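Local coordinates for protein peroxiredoxin (Clostridioides difficile, PDB 6TSB) that pairs a probable thiol-specific peroxidase with a chitin-hydrolysing domain in one spore coat polypeptide, the chain here being the family 18 glycosyl hydrolase part, at residues N283-P296 / V299-S313. Sequence-based numbering, arbitrary orientation.
Sequences NGYEYRFDNTAQVP and VKDGDFAMSYDDALS
K300 reaches along Y285 to the backbone of N283. Its CB lies 3.8 Å from Y285 CD1. CG passes the carbonyl of G284. CD sits over the centre of the Y285 ring, 3.9 Å from the centroid, a CH-pi contact. CE continues toward N283, and NZ donates to N283 O at 2.8 Å, from a position tilted out of the carbonyl plane. The chain is extended beyond CG, which carries the amine past the ring. A305 CB meets the edge of the same ring. Next to this, E286 and V299 form an antiparallel hydrogen-bonded pair, with E286 N to V299 O at 2.8 Å. V299 CG2 lies over the centre of the R288 guanidinium, 3.5 Å from CZ.

E286, R288 and V299 belong to a three-stranded antiparallel meander, 286-290, 295-300 and 303-307, two successive beta hairpins separate from the mixed sheet of the TIM-barrel chitinase domain. N283 and Y285 lead into its first strand. The second subunit packs against it: its Q222 N bonds S307 OG, and its S228 and H221 bond D290 OD2.

Farther along, Y287 OH donates to D310 OD2 at 2.6 Å, on the syn side of the carboxylate. Y364 makes a weak bond to the same oxygen. D310 OD1 accepts from S313 N at 3.2 Å, while D310 N donates to S313 OG; this capping box starts helix 311-323. P296 CG lies against D310 OD1, and P296 also packs over one face of Y308. L312 CD2 touches F289 CE2 obliquely at 3.3 Å.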
ATOM      1  N   ASN A 283      -6.809 -14.096   2.799  1.00103.18           N
ATOM      2  CA  ASN A 283      -8.097 -14.756   2.437  1.00100.86           C
ATOM      3  C   ASN A 283      -8.706 -14.066   1.203  1.00 97.78           C
ATOM      4  O   ASN A 283      -9.921 -13.790   1.222  1.00 95.75           O
ATOM      5  CB  ASN A 283      -9.047 -14.825   3.642  1.00 97.34           C
ATOM      6  CG  ASN A 283     -10.268 -15.698   3.407  1.00101.92           C
ATOM      7  OD1 ASN A 283     -11.301 -15.507   4.046  1.00 95.89           O
ATOM      8  ND2 ASN A 283     -10.178 -16.653   2.490  1.00 95.46           N
ATOM      9  N   GLY A 284      -7.885 -13.800   0.175  1.00100.02           N
ATOM     10  CA  GLY A 284      -8.300 -13.267  -1.141  1.00106.20           C
ATOM     11  C   GLY A 284      -8.684 -11.792  -1.104  1.00108.64           C
ATOM     12  O   GLY A 284      -8.928 -11.220  -2.196  1.00101.06           O
ATOM     13  N   TYR A 285      -8.761 -11.190   0.092  1.00105.04           N
ATOM     14  CA  TYR A 285      -9.123  -9.763   0.310  1.00 89.64           C
ATOM     15  C   TYR A 285      -7.966  -8.888  -0.169  1.00 86.90           C
ATOM     16  O   TYR A 285      -6.804  -9.057   0.279  1.00 81.02           O
ATOM     17  CB  TYR A 285      -9.464  -9.473   1.774  1.00 90.77           C
ATOM     18  CG  TYR A 285     -10.857  -9.873   2.186  1.00 88.36           C
ATOM     19  CD1 TYR A 285     -11.955  -9.128   1.784  1.00 84.08           C
ATOM     20  CD2 TYR A 285     -11.087 -10.993   2.973  1.00 85.08           C
ATOM     21  CE1 TYR A 285     -13.244  -9.479   2.151  1.00 85.51           C
ATOM     22  CE2 TYR A 285     -12.371 -11.356   3.354  1.00 86.49           C
ATOM     23  CZ  TYR A 285     -13.454 -10.600   2.935  1.00 82.09           C
ATOM     24  OH  TYR A 285     -14.724 -10.938   3.292  1.00 74.46           O
ATOM     25  N   GLU A 286      -8.279  -7.971  -1.080  1.00 86.34           N
ATOM     26  CA  GLU A 286      -7.273  -7.086  -1.712  1.00 87.60           C
ATOM     27  C   GLU A 286      -7.427  -5.678  -1.125  1.00 76.76           C
ATOM     28  O   GLU A 286      -8.576  -5.193  -1.022  1.00 68.45           O
ATOM     29  CB  GLU A 286      -7.435  -7.161  -3.232  1.00 98.86           C
ATOM     30  CG  GLU A 286      -6.117  -7.075  -3.984  1.00 99.40           C
ATOM     31  CD  GLU A 286      -5.950  -8.047  -5.137  1.00 97.40           C
ATOM     32  OE1 GLU A 286      -6.788  -8.966  -5.286  1.00 95.04           O
ATOM     33  OE2 GLU A 286      -4.966  -7.888  -5.874  1.00 99.69           O
ATOM     34  N   TYR A 287      -6.306  -5.073  -0.733  1.00 68.75           N
ATOM     35  CA  TYR A 287      -6.204  -3.698  -0.183  1.00 65.64           C
ATOM     36  C   TYR A 287      -6.269  -2.690  -1.339  1.00 81.84           C
ATOM     37  O   TYR A 287      -5.478  -2.823  -2.300  1.00 92.65           O
ATOM     38  CB  TYR A 287      -4.913  -3.573   0.623  1.00 59.95           C
ATOM     39  CG  TYR A 287      -4.676  -2.219   1.229  1.00 73.12           C
ATOM     40  CD1 TYR A 287      -4.158  -1.182   0.467  1.00 76.22           C
ATOM     41  CD2 TYR A 287      -4.959  -1.969   2.564  1.00 77.22           C
ATOM     42  CE1 TYR A 287      -3.905   0.063   1.022  1.00 78.56           C
ATOM     43  CE2 TYR A 287      -4.731  -0.722   3.131  1.00 75.12           C
ATOM     44  CZ  TYR A 287      -4.200   0.300   2.357  1.00 75.06           C
ATOM     45  OH  TYR A 287      -3.959   1.536   2.892  1.00 62.09           O
ATOM     46  N   ARG A 288      -7.204  -1.732  -1.257  1.00 84.75           N
ATOM     47  CA  ARG A 288      -7.390  -0.611  -2.223  1.00 79.65           C
ATOM     48  C   ARG A 288      -7.415   0.722  -1.460  1.00 75.45           C
ATOM     49  O   ARG A 288      -7.663   0.719  -0.224  1.00 78.09           O
ATOM     50  CB  ARG A 288      -8.690  -0.787  -3.017  1.00 89.37           C
ATOM     51  CG  ARG A 288      -8.756  -2.041  -3.875  1.00 94.74           C
ATOM     52  CD  ARG A 288      -7.990  -1.880  -5.171  1.00 96.87           C
ATOM     53  NE  ARG A 288      -7.744  -3.168  -5.810  1.00106.72           N
ATOM     54  CZ  ARG A 288      -8.500  -3.722  -6.756  1.00 98.56           C
ATOM     55  NH1 ARG A 288      -9.586  -3.108  -7.202  1.00 91.32           N
ATOM     56  NH2 ARG A 288      -8.164  -4.903  -7.247  1.00 93.78           N
ATOM     57  N   PHE A 289      -7.168   1.830  -2.159  1.00 71.20           N
ATOM     58  CA  PHE A 289      -7.132   3.205  -1.584  1.00 76.77           C
ATOM     59  C   PHE A 289      -7.826   4.207  -2.529  1.00 72.30           C
ATOM     60  O   PHE A 289      -7.527   4.294  -3.761  1.00 68.79           O
ATOM     61  CB  PHE A 289      -5.702   3.630  -1.205  1.00 65.25           C
ATOM     62  CG  PHE A 289      -5.655   4.657  -0.105  1.00 59.62           C
ATOM     63  CD1 PHE A 289      -5.872   5.996  -0.383  1.00 65.10           C
ATOM     64  CD2 PHE A 289      -5.464   4.275   1.212  1.00 65.17           C
ATOM     65  CE1 PHE A 289      -5.865   6.936   0.632  1.00 68.71           C
ATOM     66  CE2 PHE A 289      -5.464   5.212   2.234  1.00 66.51           C
ATOM     67  CZ  PHE A 289      -5.667   6.541   1.942  1.00 74.52           C
ATOM     68  N   ASP A 290      -8.758   4.968  -1.949  1.00 66.14           N
ATOM     69  CA  ASP A 290      -9.402   6.143  -2.582  1.00 58.33           C
ATOM     70  C   ASP A 290      -8.568   7.360  -2.187  1.00 57.97           C
ATOM     71  O   ASP A 290      -8.609   7.743  -1.014  1.00 58.61           O
ATOM     72  CB  ASP A 290     -10.868   6.209  -2.165  1.00 58.15           C
ATOM     73  CG  ASP A 290     -11.741   7.065  -3.056  1.00 58.38           C
ATOM     74  OD1 ASP A 290     -11.199   8.030  -3.667  1.00 52.63           O
ATOM     75  OD2 ASP A 290     -12.964   6.752  -3.132  1.00 58.06           O
ATOM     76  N   ASN A 291      -7.790   7.896  -3.134  1.00 63.74           N
ATOM     77  CA  ASN A 291      -6.870   9.055  -2.930  1.00 72.17           C
ATOM     78  C   ASN A 291      -7.624  10.395  -2.969  1.00 64.40           C
ATOM     79  O   ASN A 291      -7.063  11.394  -2.431  1.00 55.91           O
ATOM     80  CB  ASN A 291      -5.730   9.022  -3.951  1.00 71.27           C
ATOM     81  CG  ASN A 291      -4.662   8.057  -3.497  1.00 67.82           C
ATOM     82  OD1 ASN A 291      -4.536   6.963  -4.041  1.00 73.71           O
ATOM     83  ND2 ASN A 291      -3.964   8.427  -2.441  1.00 64.08           N
ATOM     84  N   THR A 292      -8.805  10.417  -3.612  1.00 63.51           N
ATOM     85  CA  THR A 292      -9.836  11.500  -3.534  1.00 69.29           C
ATOM     86  C   THR A 292     -10.391  11.502  -2.092  1.00 64.46           C
ATOM     87  O   THR A 292      -9.986  12.391  -1.304  1.00 66.21           O
ATOM     88  CB  THR A 292     -10.927  11.330  -4.613  1.00 70.03           C
ATOM     89  OG1 THR A 292     -10.399  10.881  -5.867  1.00 58.15           O
ATOM     90  CG2 THR A 292     -11.704  12.603  -4.869  1.00 67.66           C
ATOM     91  N   ALA A 293     -11.141  10.447  -1.737  1.00 62.64           N
ATOM     92  CA  ALA A 293     -11.794  10.180  -0.428  1.00 54.43           C
ATOM     93  C   ALA A 293     -10.788  10.211   0.729  1.00 51.21           C
ATOM     94  O   ALA A 293     -11.192  10.660   1.816  1.00 53.58           O
ATOM     95  CB  ALA A 293     -12.515   8.859  -0.472  1.00 57.21           C
ATOM     96  N   GLN A 294      -9.543   9.784   0.495  1.00 51.23           N
ATOM     97  CA  GLN A 294      -8.417   9.781   1.472  1.00 49.74           C
ATOM     98  C   GLN A 294      -8.595   8.692   2.553  1.00 47.87           C
ATOM     99  O   GLN A 294      -8.026   8.844   3.658  1.00 52.37           O
ATOM    100  CB  GLN A 294      -8.205  11.189   2.022  1.00 49.18           C
ATOM    101  CG  GLN A 294      -7.323  12.024   1.105  1.00 60.27           C
ATOM    102  CD  GLN A 294      -6.835  13.315   1.723  1.00 68.56           C
ATOM    103  OE1 GLN A 294      -6.851  14.358   1.075  1.00 84.68           O
ATOM    104  NE2 GLN A 294      -6.379  13.265   2.969  1.00 65.17           N
ATOM    105  N   VAL A 295      -9.237   7.571   2.215  1.00 48.09           N
ATOM    106  CA  VAL A 295      -9.508   6.436   3.147  1.00 52.92           C
ATOM    107  C   VAL A 295      -9.218   5.086   2.481  1.00 55.17           C
ATOM    108  O   VAL A 295      -9.426   4.925   1.276  1.00 53.89           O
ATOM    109  CB  VAL A 295     -10.963   6.464   3.646  1.00 49.69           C
ATOM    110  CG1 VAL A 295     -11.175   7.642   4.575  1.00 56.66           C
ATOM    111  CG2 VAL A 295     -11.982   6.448   2.509  1.00 50.61           C
ATOM    112  N   PRO A 296      -8.756   4.067   3.252  1.00 56.34           N
ATOM    113  CA  PRO A 296      -8.561   2.714   2.716  1.00 57.49           C
ATOM    114  C   PRO A 296      -9.870   1.932   2.579  1.00 60.63           C
ATOM    115  O   PRO A 296     -10.846   2.313   3.184  1.00 68.13           O
ATOM    116  CB  PRO A 296      -7.686   2.020   3.761  1.00 52.48           C
ATOM    117  CG  PRO A 296      -8.055   2.735   5.053  1.00 55.45           C
ATOM    118  CD  PRO A 296      -8.305   4.175   4.653  1.00 53.75           C
ATOM    119  N   VAL A 299     -11.433  -4.909  -1.496  1.00 78.95           N
ATOM    120  CA  VAL A 299     -12.243  -5.591  -2.547  1.00 89.50           C
ATOM    121  C   VAL A 299     -12.020  -7.105  -2.430  1.00 82.38           C
ATOM    122  O   VAL A 299     -10.954  -7.525  -1.924  1.00 65.87           O
ATOM    123  CB  VAL A 299     -11.927  -5.071  -3.966  1.00 94.69           C
ATOM    124  CG1 VAL A 299     -12.323  -3.607  -4.135  1.00 93.77           C
ATOM    125  CG2 VAL A 299     -10.469  -5.280  -4.346  1.00 92.17           C
ATOM    126  N   LYS A 300     -13.026  -7.876  -2.845  1.00 89.23           N
ATOM    127  CA  LYS A 300     -12.952  -9.349  -3.030  1.00 95.32           C
ATOM    128  C   LYS A 300     -14.046  -9.768  -4.016  1.00 92.96           C
ATOM    129  O   LYS A 300     -15.230  -9.430  -3.742  1.00 72.37           O
ATOM    130  CB  LYS A 300     -13.107 -10.083  -1.696  1.00 90.51           C
ATOM    131  CG  LYS A 300     -12.447 -11.451  -1.662  1.00 90.41           C
ATOM    132  CD  LYS A 300     -13.031 -12.370  -0.625  1.00 91.30           C
ATOM    133  CE  LYS A 300     -12.353 -13.723  -0.603  1.00 87.46           C
ATOM    134  NZ  LYS A 300     -12.637 -14.436   0.665  1.00 80.50           N
ATOM    135  N   ASP A 301     -13.645 -10.448  -5.105  1.00 94.44           N
ATOM    136  CA  ASP A 301     -14.513 -10.994  -6.192  1.00103.71           C
ATOM    137  C   ASP A 301     -15.189  -9.840  -6.960  1.00106.13           C
ATOM    138  O   ASP A 301     -16.433  -9.913  -7.186  1.00 97.25           O
ATOM    139  CB  ASP A 301     -15.499 -12.033  -5.641  1.00107.26           C
ATOM    140  CG  ASP A 301     -14.820 -13.331  -5.230  1.00111.74           C
ATOM    141  OD1 ASP A 301     -13.811 -13.268  -4.492  1.00100.56           O
ATOM    142  OD2 ASP A 301     -15.286 -14.394  -5.674  1.00118.63           O
ATOM    143  N   GLY A 302     -14.387  -8.834  -7.355  1.00 99.43           N
ATOM    144  CA  GLY A 302     -14.793  -7.643  -8.129  1.00 91.70           C
ATOM    145  C   GLY A 302     -15.225  -6.495  -7.232  1.00 98.68           C
ATOM    146  O   GLY A 302     -14.858  -5.335  -7.548  1.00102.50           O
ATOM    147  N   ASP A 303     -15.924  -6.818  -6.129  1.00101.19           N
ATOM    148  CA  ASP A 303     -16.781  -5.909  -5.312  1.00100.21           C
ATOM    149  C   ASP A 303     -15.989  -5.206  -4.198  1.00 94.32           C
ATOM    150  O   ASP A 303     -14.996  -5.773  -3.699  1.00 91.00           O
ATOM    151  CB  ASP A 303     -17.930  -6.670  -4.643  1.00103.36           C
ATOM    152  CG  ASP A 303     -18.892  -7.344  -5.607  1.00102.96           C
ATOM    153  OD1 ASP A 303     -18.480  -7.621  -6.744  1.00109.25           O
ATOM    154  OD2 ASP A 303     -20.047  -7.582  -5.209  1.00100.22           O
ATOM    155  N   PHE A 304     -16.455  -4.010  -3.823  1.00 91.14           N
ATOM    156  CA  PHE A 304     -16.107  -3.262  -2.585  1.00 83.46           C
ATOM    157  C   PHE A 304     -16.682  -4.037  -1.384  1.00 76.76           C
ATOM    158  O   PHE A 304     -17.901  -4.368  -1.396  1.00 65.41           O
ATOM    159  CB  PHE A 304     -16.638  -1.828  -2.713  1.00 77.92           C
ATOM    160  CG  PHE A 304     -16.346  -0.889  -1.567  1.00 74.70           C
ATOM    161  CD1 PHE A 304     -16.994  -1.018  -0.344  1.00 73.66           C
ATOM    162  CD2 PHE A 304     -15.470   0.168  -1.732  1.00 67.73           C
ATOM    163  CE1 PHE A 304     -16.742  -0.135   0.694  1.00 70.86           C
ATOM    164  CE2 PHE A 304     -15.211   1.042  -0.686  1.00 74.04           C
ATOM    165  CZ  PHE A 304     -15.843   0.888   0.526  1.00 67.12           C
ATOM    166  N   ALA A 305     -15.831  -4.319  -0.386  1.00 71.88           N
ATOM    167  CA  ALA A 305     -16.019  -5.382   0.634  1.00 72.59           C
ATOM    168  C   ALA A 305     -15.842  -4.882   2.075  1.00 72.93           C
ATOM    169  O   ALA A 305     -16.403  -5.558   2.963  1.00 83.29           O
ATOM    170  CB  ALA A 305     -15.044  -6.502   0.363  1.00 73.10           C
ATOM    171  N   MET A 306     -15.066  -3.811   2.314  1.00 70.71           N
ATOM    172  CA  MET A 306     -14.842  -3.232   3.670  1.00 64.45           C
ATOM    173  C   MET A 306     -14.366  -1.768   3.607  1.00 66.49           C
ATOM    174  O   MET A 306     -13.471  -1.466   2.793  1.00 65.34           O
ATOM    175  CB  MET A 306     -13.787  -4.051   4.415  1.00 63.64           C
ATOM    176  CG  MET A 306     -13.703  -3.731   5.897  1.00 64.70           C
ATOM    177  SD  MET A 306     -15.222  -4.131   6.765  1.00 68.41           S
ATOM    178  CE  MET A 306     -15.394  -5.878   6.391  1.00 66.56           C
ATOM    179  N   SER A 307     -14.916  -0.910   4.485  1.00 60.29           N
ATOM    180  CA  SER A 307     -14.488   0.490   4.748  1.00 55.91           C
ATOM    181  C   SER A 307     -13.968   0.611   6.188  1.00 52.43           C
ATOM    182  O   SER A 307     -14.716   0.311   7.125  1.00 55.60           O
ATOM    183  CB  SER A 307     -15.632   1.454   4.507  1.00 61.22           C
ATOM    184  OG  SER A 307     -15.239   2.810   4.729  1.00 61.59           O
ATOM    185  N   TYR A 308     -12.746   1.075   6.372  1.00 51.53           N
ATOM    186  CA  TYR A 308     -12.145   1.261   7.713  1.00 51.57           C
ATOM    187  C   TYR A 308     -11.160   2.422   7.624  1.00 49.24           C
ATOM    188  O   TYR A 308     -11.143   3.076   6.571  1.00 51.18           O
ATOM    189  CB  TYR A 308     -11.533  -0.052   8.210  1.00 58.75           C
ATOM    190  CG  TYR A 308     -10.346  -0.579   7.444  1.00 57.28           C
ATOM    191  CD1 TYR A 308     -10.497  -1.130   6.181  1.00 68.09           C
ATOM    192  CD2 TYR A 308      -9.074  -0.569   7.997  1.00 59.10           C
ATOM    193  CE1 TYR A 308      -9.409  -1.618   5.465  1.00 67.62           C
ATOM    194  CE2 TYR A 308      -7.980  -1.071   7.308  1.00 63.75           C
ATOM    195  CZ  TYR A 308      -8.147  -1.595   6.033  1.00 63.11           C
ATOM    196  OH  TYR A 308      -7.081  -2.077   5.332  1.00 60.76           O
ATOM    197  N   ASP A 309     -10.441   2.680   8.717  1.00 46.93           N
ATOM    198  CA  ASP A 309      -9.294   3.615   8.827  1.00 51.25           C
ATOM    199  C   ASP A 309      -8.020   2.827   9.223  1.00 59.46           C
ATOM    200  O   ASP A 309      -8.047   1.984  10.177  1.00 49.36           O
ATOM    201  CB  ASP A 309      -9.623   4.740   9.817  1.00 54.52           C
ATOM    202  CG  ASP A 309     -10.575   5.794   9.259  1.00 60.26           C
ATOM    203  OD1 ASP A 309     -11.764   5.462   8.986  1.00 61.02           O
ATOM    204  OD2 ASP A 309     -10.112   6.938   9.063  1.00 65.66           O
ATOM    205  N   ASP A 310      -6.917   3.088   8.521  1.00 64.32           N
ATOM    206  CA  ASP A 310      -5.582   2.493   8.817  1.00 67.98           C
ATOM    207  C   ASP A 310      -4.664   3.647   9.209  1.00 58.14           C
ATOM    208  O   ASP A 310      -5.199   4.733   9.521  1.00 68.03           O
ATOM    209  CB  ASP A 310      -5.065   1.658   7.643  1.00 64.23           C
ATOM    210  CG  ASP A 310      -4.713   2.472   6.409  1.00 71.02           C
ATOM    211  OD1 ASP A 310      -4.966   3.712   6.408  1.00 62.97           O
ATOM    212  OD2 ASP A 310      -4.190   1.859   5.448  1.00 79.38           O
ATOM    213  N   ALA A 311      -3.356   3.431   9.182  1.00 51.55           N
ATOM    214  CA  ALA A 311      -2.363   4.376   9.739  1.00 52.13           C
ATOM    215  C   ALA A 311      -2.292   5.664   8.892  1.00 51.93           C
ATOM    216  O   ALA A 311      -2.002   6.772   9.448  1.00 49.84           O
ATOM    217  CB  ALA A 311      -1.036   3.682   9.795  1.00 49.77           C
ATOM    218  N   LEU A 312      -2.479   5.505   7.580  1.00 50.62           N
ATOM    219  CA  LEU A 312      -2.401   6.596   6.579  1.00 57.08           C
ATOM    220  C   LEU A 312      -3.643   7.495   6.714  1.00 58.89           C
ATOM    221  O   LEU A 312      -3.459   8.710   6.913  1.00 59.19           O
ATOM    222  CB  LEU A 312      -2.296   6.015   5.166  1.00 50.05           C
ATOM    223  CG  LEU A 312      -2.321   7.062   4.054  1.00 62.27           C
ATOM    224  CD1 LEU A 312      -1.111   7.993   4.180  1.00 54.94           C
ATOM    225  CD2 LEU A 312      -2.415   6.420   2.665  1.00 60.43           C
ATOM    226  N   SER A 313      -4.861   6.951   6.593  1.00 54.17           N
ATOM    227  CA  SER A 313      -6.104   7.759   6.747  1.00 56.05           C
ATOM    228  C   SER A 313      -6.195   8.351   8.172  1.00 52.09           C
ATOM    229  O   SER A 313      -6.753   9.453   8.280  1.00 64.12           O
ATOM    230  CB  SER A 313      -7.339   7.011   6.313  1.00 55.81           C
ATOM    231  OG  SER A 313      -7.697   6.029   7.267  1.00 60.59           O
TER
HETATM  232  O   HOH W   1      -8.785  10.157   5.698  1.00 74.66           O
HETATM  233  O   HOH W   2     -13.187   3.574   3.421  1.00 45.25           O